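Local coordinates for uncharacterized protein Atu1656 (Agrobacterium tumefaciens, PDB 2OJH) that is of unknown function but folds as a six-bladed beta-propeller of the TolB family, at residues A[173-178]-A[191-196]. Numbering follows the deposited sequence.
Sequences GRNDGP and SSRTGQ
Asn-175 OD1 is where two side chains of 191-196 converge, one from each face of the amide. Ser-191 OG donates to Asn-175 OD1 at 2.6 Å, tilted moderately from the carbonyl plane, and Arg-193 NH2 comes in to the same OD1 from the other face at 2.9 Å, well above that plane. The oxygen lies close to the guanidinium plane, at its edge, while amide and guanidinium are turned 75° against each other. Ser-191 OG gives its proton to Asn-175 and in turn accepts a nearly straight bond from Arg-193 NE at 2.8 Å, plus a weak one from Arg-193 N. The arginine reaches back this way because its chain bends at chi3 (66°), so NE and NH2 grip two linked oxygens and fix the rotation of the group; Trp-200 adds a cation-pi contact. The Asn-175 amide is held at its other end too, since ND2 donates to the carbonyls of Phe-153, on the neighbouring blade, and Glu-172.

Arg-174 uses its backbone instead: its O accepts from Ser-192 N at 3.0 Å and also takes a CA-H...O contact from Ser-191, while its N donates to Ser-192 OG at 2.8 Å. With OG between the backbone N and the carbonyl carbon (chi1 62°), that hydroxyl faces Arg-174 N and takes the place of the carbonyl a regular strand partner would offer. Beyond it the chain turns away in a type I turn, Ser-192 to Gly-195, closed by Gly-195 N to Ser-192 O.

Asn-175 and Ser-191 form an antiparallel non-hydrogen-bonded pair where strand 186-191 ends beside the start of strand 175-180, the first two strands of a four-stranded antiparallel propeller blade.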
ATOM      1  N   GLY A 173      14.599  13.626  -5.667  1.00 37.45           N
ATOM      2  CA  GLY A 173      14.813  12.395  -4.909  1.00 37.04           C
ATOM      3  C   GLY A 173      14.108  11.235  -5.571  1.00 36.80           C
ATOM      4  O   GLY A 173      13.578  11.382  -6.674  1.00 36.42           O
ATOM      5  N   ARG A 174      14.122  10.068  -4.927  1.00 36.87           N
ATOM      6  CA  ARG A 174      13.247   8.965  -5.363  1.00 37.07           C
ATOM      7  C   ARG A 174      11.913   9.108  -4.637  1.00 37.30           C
ATOM      8  O   ARG A 174      11.880   9.424  -3.461  1.00 38.03           O
ATOM      9  CB  ARG A 174      13.856   7.592  -5.051  1.00 37.63           C
ATOM     10  CG  ARG A 174      15.276   7.398  -5.557  1.00 34.82           C
ATOM     11  CD  ARG A 174      15.734   5.981  -5.254  1.00 36.13           C
ATOM     12  NE  ARG A 174      16.977   5.672  -5.944  1.00 42.04           N
ATOM     13  CZ  ARG A 174      17.629   4.515  -5.841  1.00 42.56           C
ATOM     14  NH1 ARG A 174      17.154   3.547  -5.079  1.00 45.13           N
ATOM     15  NH2 ARG A 174      18.760   4.348  -6.489  1.00 46.22           N
ATOM     16  N   ASN A 175      10.816   8.873  -5.335  1.00 37.13           N
ATOM     17  CA  ASN A 175       9.498   9.102  -4.756  1.00 37.03           C
ATOM     18  C   ASN A 175       8.690   7.855  -4.936  1.00 38.07           C
ATOM     19  O   ASN A 175       8.620   7.325  -6.042  1.00 37.57           O
ATOM     20  CB  ASN A 175       8.814  10.287  -5.440  1.00 36.38           C
ATOM     21  CG  ASN A 175       9.662  11.519  -5.402  1.00 36.81           C
ATOM     22  OD1 ASN A 175       9.831  12.147  -4.338  1.00 35.01           O
ATOM     23  ND2 ASN A 175      10.268  11.853  -6.539  1.00 36.27           N
ATOM     24  N   ASP A 176       8.066   7.395  -3.856  1.00 38.55           N
ATOM     25  CA  ASP A 176       7.443   6.078  -3.859  1.00 38.03           C
ATOM     26  C   ASP A 176       6.199   6.061  -2.979  1.00 38.15           C
ATOM     27  O   ASP A 176       5.901   7.039  -2.272  1.00 37.15           O
ATOM     28  CB  ASP A 176       8.460   5.063  -3.343  1.00 38.41           C
ATOM     29  CG  ASP A 176       8.188   3.645  -3.813  1.00 39.91           C
ATOM     30  OD1 ASP A 176       7.060   3.311  -4.225  1.00 41.10           O
ATOM     31  OD2 ASP A 176       9.144   2.853  -3.754  1.00 43.68           O
ATOM     32  N   GLY A 177       5.443   4.959  -3.066  1.00 38.05           N
ATOM     33  CA  GLY A 177       4.304   4.712  -2.169  1.00 37.59           C
ATOM     34  C   GLY A 177       3.239   5.789  -2.020  1.00 38.09           C
ATOM     35  O   GLY A 177       2.961   6.217  -0.886  1.00 38.05           O
ATOM     36  N   PRO A 178       2.606   6.203  -3.144  1.00 37.90           N
ATOM     37  CA  PRO A 178       1.540   7.207  -3.098  1.00 37.78           C
ATOM     38  C   PRO A 178       0.186   6.670  -2.662  1.00 37.82           C
ATOM     39  O   PRO A 178      -0.238   5.586  -3.117  1.00 38.72           O
ATOM     40  CB  PRO A 178       1.455   7.703  -4.549  1.00 37.01           C
ATOM     41  CG  PRO A 178       1.967   6.580  -5.371  1.00 36.27           C
ATOM     42  CD  PRO A 178       2.904   5.776  -4.532  1.00 37.73           C
ATOM     43  N   SER A 191       9.778  10.383   0.004  1.00 34.67           N
ATOM     44  CA  SER A 191      10.761  10.854  -0.922  1.00 34.75           C
ATOM     45  C   SER A 191      12.107  10.855  -0.220  1.00 35.03           C
ATOM     46  O   SER A 191      12.182  11.140   0.995  1.00 35.11           O
ATOM     47  CB  SER A 191      10.386  12.272  -1.379  1.00 35.35           C
ATOM     48  OG  SER A 191      11.324  12.787  -2.303  1.00 35.77           O
ATOM     49  N   SER A 192      13.161  10.536  -0.969  1.00 34.61           N
ATOM     50  CA  SER A 192      14.515  10.532  -0.411  1.00 34.92           C
ATOM     51  C   SER A 192      15.207  11.867  -0.598  1.00 35.04           C
ATOM     52  O   SER A 192      16.403  11.990  -0.284  1.00 35.55           O
ATOM     53  CB  SER A 192      15.375   9.475  -1.112  1.00 35.85           C
ATOM     54  OG  SER A 192      15.494   9.775  -2.510  1.00 34.42           O
ATOM     55  N   ARG A 193      14.482  12.872  -1.082  1.00 34.98           N
ATOM     56  CA  ARG A 193      15.111  14.141  -1.448  1.00 35.68           C
ATOM     57  C   ARG A 193      15.921  14.797  -0.322  1.00 36.19           C
ATOM     58  O   ARG A 193      16.838  15.580  -0.588  1.00 35.85           O
ATOM     59  CB  ARG A 193      14.105  15.121  -2.103  1.00 35.58           C
ATOM     60  CG  ARG A 193      13.127  15.833  -1.164  1.00 36.85           C
ATOM     61  CD  ARG A 193      12.009  16.528  -1.947  1.00 36.33           C
ATOM     62  NE  ARG A 193      11.129  15.573  -2.632  1.00 34.48           N
ATOM     63  CZ  ARG A 193      10.084  15.900  -3.394  1.00 35.41           C
ATOM     64  NH1 ARG A 193       9.762  17.175  -3.591  1.00 33.90           N
ATOM     65  NH2 ARG A 193       9.347  14.944  -3.965  1.00 31.39           N
ATOM     66  N   THR A 194      15.609  14.474   0.927  1.00 36.30           N
ATOM     67  CA  THR A 194      16.353  15.097   2.044  1.00 36.55           C
ATOM     68  C   THR A 194      17.459  14.217   2.593  1.00 36.95           C
ATOM     69  O   THR A 194      18.119  14.584   3.565  1.00 36.91           O
ATOM     70  CB  THR A 194      15.431  15.469   3.219  1.00 37.13           C
ATOM     71  OG1 THR A 194      14.696  14.307   3.635  1.00 35.00           O
ATOM     72  CG2 THR A 194      14.461  16.605   2.838  1.00 38.09           C
ATOM     73  N   GLY A 195      17.651  13.029   2.038  1.00 37.60           N
ATOM     74  CA  GLY A 195      18.736  12.194   2.565  1.00 39.22           C
ATOM     75  C   GLY A 195      18.264  10.843   3.036  1.00 40.10           C
ATOM     76  O   GLY A 195      18.951   9.835   2.848  1.00 40.65           O
ATOM     77  N   GLN A 196      17.076  10.813   3.632  1.00 40.10           N
ATOM     78  CA  GLN A 196      16.444   9.549   3.979  1.00 40.30           C
ATOM     79  C   GLN A 196      15.003   9.603   3.525  1.00 39.01           C
ATOM     80  O   GLN A 196      14.499  10.670   3.143  1.00 38.52           O
ATOM     81  CB  GLN A 196      16.582   9.246   5.480  1.00 41.09           C
ATOM     82  CG  GLN A 196      15.927  10.259   6.399  1.00 43.86           C
ATOM     83  CD  GLN A 196      16.575  10.344   7.780  1.00 48.69           C
ATOM     84  OE1 GLN A 196      17.792  10.521   7.907  1.00 50.74           O
ATOM     85  NE2 GLN A 196      15.757  10.243   8.819  1.00 47.92           N
TER